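Local coordinates for PR domain zinc finger protein 2 (Homo sapiens, PDB 2QPW), which methylates histone H3 with S-adenosyl-L-methionine as donor, the work of its PR (SET-related) domain, and may act as a DNA-binding transcription factor, at residues 36-45 with 99-107; 109-117 with 124-132. All coordinates share one frame; numbering follows the deposited sequence. Where two conformers were deposited one is given.

In the fold
After the short helix 21-25 the chain forms the antiparallel pair of strands 31-35 and 43-47. Segment 36-45 holds the turn of that pair and the start of its second strand. Contact 1 brings this segment against 99-107 and so closes a loop of 53 residues, which includes the three-stranded sheet of 63-65, 76-81 and 85-90. Contact 2 follows in series and closes only six residues, between the strands of a hairpin. The loops neither nest nor cross. Both contacts use strand 104-119, and they touch where Val103 packs on Leu114 and Tyr125. Together they tie the early strand pair to the mixed sheet containing 122-127 and 138-139.

Contact 1: 36-45 with 99-107; sequences SAVDKTRIGV and WLRYVNWAC
Val45 meets residues 99-107 with both of its methyl branches. Val45 CG2 lies against the backbone of Tyr102 and Val103, 3.6 Å from Val103 CG2. With CG1 anti to the backbone N (chi1 -174°), that branch points to Trp99 and leaves CG2 for Tyr102 and Val103. The side chains of Val45 and Trp99 cross at about a right angle, with Val45 CG1 3.8 Å from Trp99 CZ3. Next to them, Ile43 CG2 rests on Tyr102 CD1 at 3.7 Å. Gly44, between Ile43 and Val45 in the strand, brings its CA to Tyr102 O in a CA-H...O contact.

Arg42 makes the polar half. A bend at chi3 (-78°) brings its guanidinium to Tyr102 O and Asn104. Arg42 NH1 gives a weak hydrogen bond to Tyr102 O at 3.3 Å. It also donates to a water, which is 2.9 Å from Val103 O. Asn104 is modelled in two conformers. In one, its OD1 lies over one face of the guanidinium, with the two planes 32° apart, and Asn104 ND2 makes a weak bond of 3.3 Å to Ser36 OG. Glu136 also bonds Ser36 OG.

No direct backbone hydrogen bond joins the two segments; Val45 N and Asn104 N are linked through a second water. The turn and strand start of the 31-35/43-47 pair thus pack on the loop leading into strand 104-119, in the buried core of the PR domain, a member of the SET family.

Contact 2: 109-117 with 124-132; sequences GEEQNLFPL and YYKTLKPIA
Lys126 packs along Phe115, the two side chains lying side by side and pointing the same way. Its CB sits over one face of the Phe115 ring, 4.0 Å from the centroid and 23° off the normal, a CH-pi contact. Lys126 CB also meets Leu117 CD2 at 3.6 Å. CG is beyond the CZ/CE2 rim. Lys126 CD stands off the CZ end, 3.4 Å from Phe115 CZ. The chain bends at chi3 (-97°), and CE and NZ lead away from the ring. Phe115 can reach Lys126 because its CG stands between the backbone N and the carbonyl carbon (chi1 65°), which turns the ring toward the neighbouring strand. Leu128 CB meets the ring at its edge.

The backbones pair as antiparallel strands. Phe115 and Lys126 form a hydrogen-bonded pair with two bonds of 2.9 Å, Phe115 N to Lys126 O and Lys126 N to Phe115 O. Leu117 and Tyr124 make the next such pair. Leu114, Pro116, Tyr125 and Thr127 lie on the other face. There Leu114 CD2 touches Thr127 CG2 at 3.7 Å.

Asn113, just before strand 114-117, crosses Ile131, which follows strand 124-127, at about a right angle. Its amide is held by Leu138 and Glu136. The chemistry implies a hairpin fixed by main-chain bonds, in which the aliphatic part of a charged residue makes apolar contact, CB over the ring face and CG and CD against its CZ end.

Contact 1: 36-45 with 99-107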
loop_
_atom_site.group_PDB
_atom_site.type_symbol
_atom_site.label_atom_id
_atom_site.label_comp_id
_atom_site.label_asym_id
_atom_site.label_seq_id
_atom_site.Cartn_x
_atom_site.Cartn_y
_atom_site.Cartn_z
ATOM N N SER A 36 2.720 11.465 -3.099
ATOM C CA SER A 36 3.660 10.436 -3.573
ATOM C C SER A 36 4.640 11.050 -4.576
ATOM O O SER A 36 4.238 11.926 -5.313
ATOM C CB SER A 36 2.901 9.321 -4.301
ATOM O OG SER A 36 3.810 8.307 -4.722
ATOM N N ALA A 37 5.900 10.643 -4.571
ATOM C CA ALA A 37 6.840 11.100 -5.631
ATOM C C ALA A 37 6.677 10.259 -6.899
ATOM O O ALA A 37 6.967 10.729 -8.026
ATOM C CB ALA A 37 8.302 11.028 -5.123
ATOM N N VAL A 38 6.252 9.008 -6.729
ATOM C CA VAL A 38 5.941 8.119 -7.879
ATOM C C VAL A 38 4.743 8.629 -8.730
ATOM O O VAL A 38 4.794 8.568 -9.951
ATOM C CB VAL A 38 5.762 6.631 -7.423
ATOM C CG1 VAL A 38 5.395 5.751 -8.573
ATOM C CG2 VAL A 38 7.060 6.105 -6.814
ATOM N N ASP A 39 3.694 9.158 -8.082
ATOM C CA ASP A 39 2.524 9.764 -8.727
ATOM C C ASP A 39 2.074 10.928 -7.839
ATOM O O ASP A 39 1.363 10.744 -6.855
ATOM C CB ASP A 39 1.396 8.738 -8.939
ATOM C CG ASP A 39 0.141 9.351 -9.575
ATOM O OD1 ASP A 39 0.121 10.573 -9.858
ATOM O OD2 ASP A 39 -0.840 8.605 -9.793
ATOM N N LYS A 40 2.536 12.141 -8.162
ATOM C CA LYS A 40 2.257 13.265 -7.271
ATOM C C LYS A 40 0.792 13.692 -7.288
ATOM O O LYS A 40 0.436 14.553 -6.510
ATOM C CB LYS A 40 3.188 14.456 -7.517
ATOM C CG LYS A 40 3.333 14.850 -8.938
ATOM C CD LYS A 40 4.264 16.100 -9.076
ATOM C CE LYS A 40 5.762 15.778 -9.018
ATOM N NZ LYS A 40 6.249 14.930 -10.128
ATOM N N THR A 41 -0.043 13.073 -8.129
ATOM C CA THR A 41 -1.507 13.374 -8.137
ATOM C C THR A 41 -2.252 12.582 -7.048
ATOM O O THR A 41 -3.483 12.770 -6.843
ATOM C CB THR A 41 -2.182 13.132 -9.525
ATOM O OG1 THR A 41 -2.281 11.723 -9.781
ATOM C CG2 THR A 41 -1.407 13.858 -10.648
ATOM N N ARG A 42 -1.511 11.703 -6.349
ATOM C CA ARG A 42 -2.067 10.949 -5.193
ATOM C C ARG A 42 -1.233 11.027 -3.899
ATOM O O ARG A 42 -0.056 11.433 -3.918
ATOM C CB ARG A 42 -2.428 9.488 -5.564
ATOM C CG ARG A 42 -1.320 8.609 -6.073
ATOM C CD ARG A 42 -1.744 7.119 -6.100
ATOM N NE ARG A 42 -1.685 6.566 -4.730
ATOM C CZ ARG A 42 -1.783 5.274 -4.404
ATOM N NH1 ARG A 42 -1.703 4.914 -3.124
ATOM N NH2 ARG A 42 -1.916 4.345 -5.330
ATOM N N ILE A 43 -1.859 10.675 -2.771
ATOM C CA ILE A 43 -1.170 10.652 -1.492
ATOM C C ILE A 43 -0.402 9.348 -1.376
ATOM O O ILE A 43 -0.893 8.295 -1.815
ATOM C CB ILE A 43 -2.172 10.865 -0.304
ATOM C CG1 ILE A 43 -2.773 12.292 -0.374
ATOM C CG2 ILE A 43 -1.510 10.582 1.029
ATOM C CD1 ILE A 43 -1.673 13.446 -0.363
ATOM N N GLY A 44 0.802 9.433 -0.806
ATOM C CA GLY A 44 1.652 8.260 -0.519
ATOM C C GLY A 44 2.109 8.274 0.955
ATOM O O GLY A 44 1.605 9.066 1.756
ATOM N N VAL A 45 2.999 7.332 1.318
ATOM C CA VAL A 45 3.455 7.135 2.702
ATOM C C VAL A 45 4.979 7.228 2.725
ATOM O O VAL A 45 5.637 6.642 1.868
ATOM C CB VAL A 45 3.040 5.723 3.237
ATOM C CG1 VAL A 45 3.379 5.569 4.703
ATOM C CG2 VAL A 45 1.503 5.491 2.995
ATOM N N TRP A 99 -4.399 3.383 6.852
ATOM C CA TRP A 99 -3.285 4.083 6.169
ATOM C C TRP A 99 -2.498 3.218 5.168
ATOM O O TRP A 99 -1.884 3.766 4.210
ATOM C CB TRP A 99 -2.327 4.779 7.176
ATOM C CG TRP A 99 -1.505 3.797 8.025
ATOM C CD1 TRP A 99 -1.831 3.314 9.283
ATOM C CD2 TRP A 99 -0.217 3.238 7.700
ATOM N NE1 TRP A 99 -0.813 2.475 9.742
ATOM C CE2 TRP A 99 0.186 2.438 8.795
ATOM C CE3 TRP A 99 0.660 3.344 6.576
ATOM C CZ2 TRP A 99 1.405 1.735 8.805
ATOM C CZ3 TRP A 99 1.875 2.628 6.608
ATOM C CH2 TRP A 99 2.230 1.848 7.697
ATOM N N LEU A 100 -2.541 1.890 5.321
ATOM C CA LEU A 100 -1.854 1.011 4.315
ATOM C C LEU A 100 -2.363 1.165 2.898
ATOM O O LEU A 100 -1.595 0.994 1.931
ATOM C CB LEU A 100 -1.864 -0.476 4.737
ATOM C CG LEU A 100 -0.876 -0.874 5.841
ATOM C CD1 LEU A 100 -1.405 -0.455 7.257
ATOM C CD2 LEU A 100 -0.647 -2.354 5.778
ATOM N N ARG A 101 -3.626 1.578 2.759
ATOM C CA ARG A 101 -4.210 1.903 1.427
ATOM C C ARG A 101 -3.358 2.896 0.601
ATOM O O ARG A 101 -3.242 2.808 -0.652
ATOM C CB ARG A 101 -5.601 2.524 1.623
ATOM C CG ARG A 101 -6.244 3.006 0.284
ATOM C CD ARG A 101 -7.385 3.940 0.484
ATOM N NE ARG A 101 -8.058 4.279 -0.768
ATOM C CZ ARG A 101 -7.768 5.307 -1.565
ATOM N NH1 ARG A 101 -6.780 6.171 -1.294
ATOM N NH2 ARG A 101 -8.517 5.502 -2.633
ATOM N N TYR A 102 -2.776 3.853 1.305
ATOM C CA TYR A 102 -2.011 4.949 0.676
ATOM C C TYR A 102 -0.569 4.579 0.274
ATOM O O TYR A 102 0.112 5.391 -0.385
ATOM C CB TYR A 102 -2.033 6.167 1.611
ATOM C CG TYR A 102 -3.424 6.747 1.743
ATOM C CD1 TYR A 102 -3.878 7.693 0.828
ATOM C CD2 TYR A 102 -4.316 6.313 2.760
ATOM C CE1 TYR A 102 -5.180 8.230 0.900
ATOM C CE2 TYR A 102 -5.630 6.827 2.833
ATOM C CZ TYR A 102 -6.039 7.798 1.922
ATOM O OH TYR A 102 -7.295 8.330 1.972
ATOM N N VAL A 103 -0.082 3.389 0.670
ATOM C CA VAL A 103 1.254 2.912 0.208
ATOM C C VAL A 103 1.197 2.604 -1.303
ATOM O O VAL A 103 0.479 1.667 -1.762
ATOM C CB VAL A 103 1.711 1.655 0.986
ATOM C CG1 VAL A 103 3.030 1.071 0.426
ATOM C CG2 VAL A 103 1.801 1.948 2.505
ATOM N N ASN A 104 1.918 3.401 -2.084
ATOM C CA ASN A 104 1.942 3.212 -3.529
ATOM C C ASN A 104 2.727 1.963 -3.950
ATOM O O ASN A 104 3.531 1.439 -3.187
ATOM C CB ASN A 104 2.499 4.470 -4.221
ATOM C CG ASN A 104 1.950 4.667 -5.637
ATOM O OD1 ASN A 104 1.187 3.834 -6.159
ATOM N ND2 ASN A 104 2.363 5.773 -6.281
ATOM N N TRP A 105 2.501 1.493 -5.192
ATOM C CA TRP A 105 3.197 0.325 -5.722
ATOM C C TRP A 105 4.492 0.758 -6.449
ATOM O O TRP A 105 4.505 1.757 -7.191
ATOM C CB TRP A 105 2.299 -0.382 -6.743
ATOM C CG TRP A 105 1.150 -1.117 -6.167
ATOM C CD1 TRP A 105 -0.048 -0.583 -5.729
ATOM C CD2 TRP A 105 1.071 -2.524 -5.940
ATOM N NE1 TRP A 105 -0.864 -1.587 -5.258
ATOM C CE2 TRP A 105 -0.204 -2.786 -5.378
ATOM C CE3 TRP A 105 1.939 -3.596 -6.186
ATOM C CZ2 TRP A 105 -0.638 -4.088 -5.078
ATOM C CZ3 TRP A 105 1.503 -4.886 -5.900
ATOM C CH2 TRP A 105 0.246 -5.113 -5.317
ATOM N N ALA A 106 5.559 -0.023 -6.255
ATOM C CA ALA A 106 6.783 0.127 -7.013
ATOM C C ALA A 106 6.501 -0.212 -8.478
ATOM O O ALA A 106 5.613 -1.014 -8.757
ATOM C CB ALA A 106 7.833 -0.788 -6.442
ATOM N N CYS A 107 7.208 0.456 -9.401
ATOM C CA CYS A 107 7.086 0.179 -10.845
ATOM C C CYS A 107 7.965 -0.973 -11.203
ATOM O O CYS A 107 9.215 -0.848 -11.123
ATOM C CB CYS A 107 7.531 1.388 -11.673
ATOM S SG CYS A 107 6.390 2.682 -11.574
HETATM O O HOH W 1 -1.782 2.001 -3.497
HETATM O O HOH W 2 3.770 5.445 -0.965
#

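Contact 2: 109-117 with 124-132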
loop_
_atom_site.group_PDB
_atom_site.type_symbol
_atom_site.label_atom_id
_atom_site.label_comp_id
_atom_site.label_asym_id
_atom_site.label_seq_id
_atom_site.Cartn_x
_atom_site.Cartn_y
_atom_site.Cartn_z
ATOM N N GLY A 109 8.697 -3.340 -9.517
ATOM C CA GLY A 109 9.487 -3.708 -8.335
ATOM C C GLY A 109 10.634 -2.791 -8.010
ATOM O O GLY A 109 11.407 -3.081 -7.065
ATOM N N GLU A 110 10.792 -1.713 -8.789
ATOM C CA GLU A 110 11.931 -0.782 -8.662
ATOM C C GLU A 110 11.893 0.050 -7.391
ATOM O O GLU A 110 10.949 0.834 -7.140
ATOM C CB GLU A 110 12.062 0.140 -9.894
ATOM N N GLU A 111 12.926 -0.087 -6.585
ATOM C CA GLU A 111 12.949 0.635 -5.321
ATOM C C GLU A 111 11.851 0.091 -4.400
ATOM O O GLU A 111 11.389 0.806 -3.531
ATOM C CB GLU A 111 12.739 2.151 -5.534
ATOM N N GLN A 112 11.445 -1.166 -4.591
ATOM C CA GLN A 112 10.491 -1.804 -3.643
ATOM C C GLN A 112 11.177 -1.891 -2.297
ATOM O O GLN A 112 12.350 -2.315 -2.239
ATOM C CB GLN A 112 10.115 -3.231 -4.124
ATOM C CG GLN A 112 9.486 -4.167 -3.040
ATOM C CD GLN A 112 9.275 -5.625 -3.502
ATOM O OE1 GLN A 112 9.923 -6.101 -4.452
ATOM N NE2 GLN A 112 8.388 -6.345 -2.803
ATOM N N ASN A 113 10.486 -1.508 -1.216
ATOM C CA ASN A 113 11.016 -1.755 0.132
ATOM C C ASN A 113 10.025 -2.449 1.080
ATOM O O ASN A 113 10.336 -2.624 2.276
ATOM C CB ASN A 113 11.586 -0.461 0.780
ATOM C CG ASN A 113 10.625 0.719 0.704
ATOM O OD1 ASN A 113 9.420 0.537 0.765
ATOM N ND2 ASN A 113 11.172 1.954 0.574
ATOM N N LEU A 114 8.846 -2.828 0.558
ATOM C CA LEU A 114 7.841 -3.578 1.357
ATOM C C LEU A 114 7.404 -4.811 0.584
ATOM O O LEU A 114 7.307 -4.735 -0.651
ATOM C CB LEU A 114 6.574 -2.721 1.649
ATOM C CG LEU A 114 6.756 -1.510 2.610
ATOM C CD1 LEU A 114 5.454 -0.687 2.629
ATOM C CD2 LEU A 114 7.102 -1.883 4.060
ATOM N N PHE A 115 7.123 -5.916 1.291
ATOM C CA PHE A 115 6.531 -7.122 0.658
ATOM C C PHE A 115 5.347 -7.615 1.490
ATOM O O PHE A 115 5.305 -7.369 2.719
ATOM C CB PHE A 115 7.548 -8.260 0.465
ATOM C CG PHE A 115 8.096 -8.862 1.756
ATOM C CD1 PHE A 115 7.497 -9.985 2.337
ATOM C CD2 PHE A 115 9.255 -8.325 2.361
ATOM C CE1 PHE A 115 8.021 -10.561 3.513
ATOM C CE2 PHE A 115 9.777 -8.890 3.542
ATOM C CZ PHE A 115 9.153 -10.012 4.113
ATOM N N PRO A 116 4.374 -8.295 0.834
ATOM C CA PRO A 116 3.171 -8.740 1.563
ATOM C C PRO A 116 3.362 -10.111 2.245
ATOM O O PRO A 116 4.077 -10.975 1.744
ATOM C CB PRO A 116 2.107 -8.815 0.453
ATOM C CG PRO A 116 2.875 -9.259 -0.754
ATOM C CD PRO A 116 4.291 -8.638 -0.602
ATOM N N LEU A 117 2.719 -10.286 3.386
ATOM C CA LEU A 117 2.665 -11.601 4.018
ATOM C C LEU A 117 1.315 -11.776 4.735
ATOM O O LEU A 117 0.744 -10.812 5.273
ATOM C CB LEU A 117 3.842 -11.809 4.942
ATOM C CG LEU A 117 3.835 -11.161 6.310
ATOM C CD1 LEU A 117 4.698 -11.949 7.321
ATOM C CD2 LEU A 117 4.336 -9.715 6.184
ATOM N N TYR A 124 -0.380 -8.216 5.799
ATOM C CA TYR A 124 0.505 -7.239 6.458
ATOM C C TYR A 124 1.632 -6.895 5.470
ATOM O O TYR A 124 1.908 -7.672 4.541
ATOM C CB TYR A 124 1.117 -7.854 7.725
ATOM C CG TYR A 124 0.110 -8.076 8.841
ATOM C CD1 TYR A 124 0.094 -7.244 9.976
ATOM C CD2 TYR A 124 -0.834 -9.110 8.761
ATOM C CE1 TYR A 124 -0.862 -7.459 11.015
ATOM C CE2 TYR A 124 -1.764 -9.330 9.784
ATOM C CZ TYR A 124 -1.770 -8.491 10.909
ATOM O OH TYR A 124 -2.707 -8.705 11.947
ATOM N N TYR A 125 2.299 -5.763 5.688
ATOM C CA TYR A 125 3.439 -5.343 4.851
ATOM C C TYR A 125 4.685 -5.435 5.739
ATOM O O TYR A 125 4.656 -4.963 6.902
ATOM C CB TYR A 125 3.271 -3.888 4.388
ATOM C CG TYR A 125 2.184 -3.605 3.344
ATOM C CD1 TYR A 125 1.506 -4.651 2.676
ATOM C CD2 TYR A 125 1.852 -2.296 3.008
ATOM C CE1 TYR A 125 0.537 -4.370 1.684
ATOM C CE2 TYR A 125 0.897 -2.007 2.027
ATOM C CZ TYR A 125 0.241 -3.060 1.379
ATOM O OH TYR A 125 -0.687 -2.749 0.406
ATOM N N LYS A 126 5.754 -6.046 5.228
ATOM C CA LYS A 126 7.008 -6.186 5.988
ATOM C C LYS A 126 8.125 -5.491 5.205
ATOM O O LYS A 126 8.120 -5.533 3.967
ATOM C CB LYS A 126 7.331 -7.656 6.210
ATOM C CG LYS A 126 8.510 -7.883 7.144
ATOM C CD LYS A 126 8.755 -9.355 7.457
ATOM C CE LYS A 126 8.144 -9.771 8.756
ATOM N NZ LYS A 126 8.610 -11.169 9.066
ATOM N N THR A 127 9.059 -4.842 5.903
ATOM C CA THR A 127 10.168 -4.165 5.197
ATOM C C THR A 127 11.211 -5.182 4.691
ATOM O O THR A 127 11.676 -6.082 5.430
ATOM C CB THR A 127 10.871 -3.056 6.041
ATOM O OG1 THR A 127 11.424 -3.646 7.215
ATOM C CG2 THR A 127 9.870 -1.927 6.465
ATOM N N LEU A 128 11.569 -5.011 3.417
ATOM C CA LEU A 128 12.458 -5.892 2.675
ATOM C C LEU A 128 13.915 -5.509 2.935
ATOM O O LEU A 128 14.843 -6.319 2.781
ATOM C CB LEU A 128 12.113 -5.734 1.183
ATOM C CG LEU A 128 12.820 -6.547 0.105
ATOM C CD1 LEU A 128 12.788 -8.042 0.425
ATOM C CD2 LEU A 128 12.138 -6.253 -1.262
ATOM N N LYS A 129 14.111 -4.236 3.283
ATOM C CA LYS A 129 15.424 -3.633 3.501
ATOM C C LYS A 129 15.193 -2.462 4.439
ATOM O O LYS A 129 14.027 -2.045 4.606
ATOM C CB LYS A 129 16.036 -3.151 2.179
ATOM C CG LYS A 129 15.267 -2.077 1.427
ATOM C CD LYS A 129 15.656 -2.107 -0.058
ATOM C CE LYS A 129 15.696 -0.717 -0.647
ATOM N NZ LYS A 129 16.429 -0.739 -1.951
ATOM N N PRO A 130 16.259 -1.947 5.094
ATOM C CA PRO A 130 16.108 -0.725 5.902
ATOM C C PRO A 130 15.591 0.475 5.105
ATOM O O PRO A 130 15.909 0.637 3.924
ATOM C CB PRO A 130 17.539 -0.456 6.424
ATOM C CG PRO A 130 18.236 -1.780 6.294
ATOM C CD PRO A 130 17.647 -2.466 5.125
ATOM N N ILE A 131 14.791 1.319 5.755
ATOM C CA ILE A 131 14.281 2.533 5.100
ATOM C C ILE A 131 14.776 3.774 5.826
ATOM O O ILE A 131 14.681 3.863 7.054
ATOM C CB ILE A 131 12.728 2.535 4.975
ATOM C CG1 ILE A 131 12.280 1.290 4.196
ATOM C CG2 ILE A 131 12.250 3.766 4.182
ATOM C CD1 ILE A 131 10.722 1.142 4.143
ATOM N N ALA A 132 15.336 4.705 5.062
ATOM C CA ALA A 132 15.867 5.972 5.649
ATOM C C ALA A 132 14.801 7.056 5.775
ATOM O O ALA A 132 13.873 7.119 4.966
ATOM C CB ALA A 132 17.047 6.486 4.805
#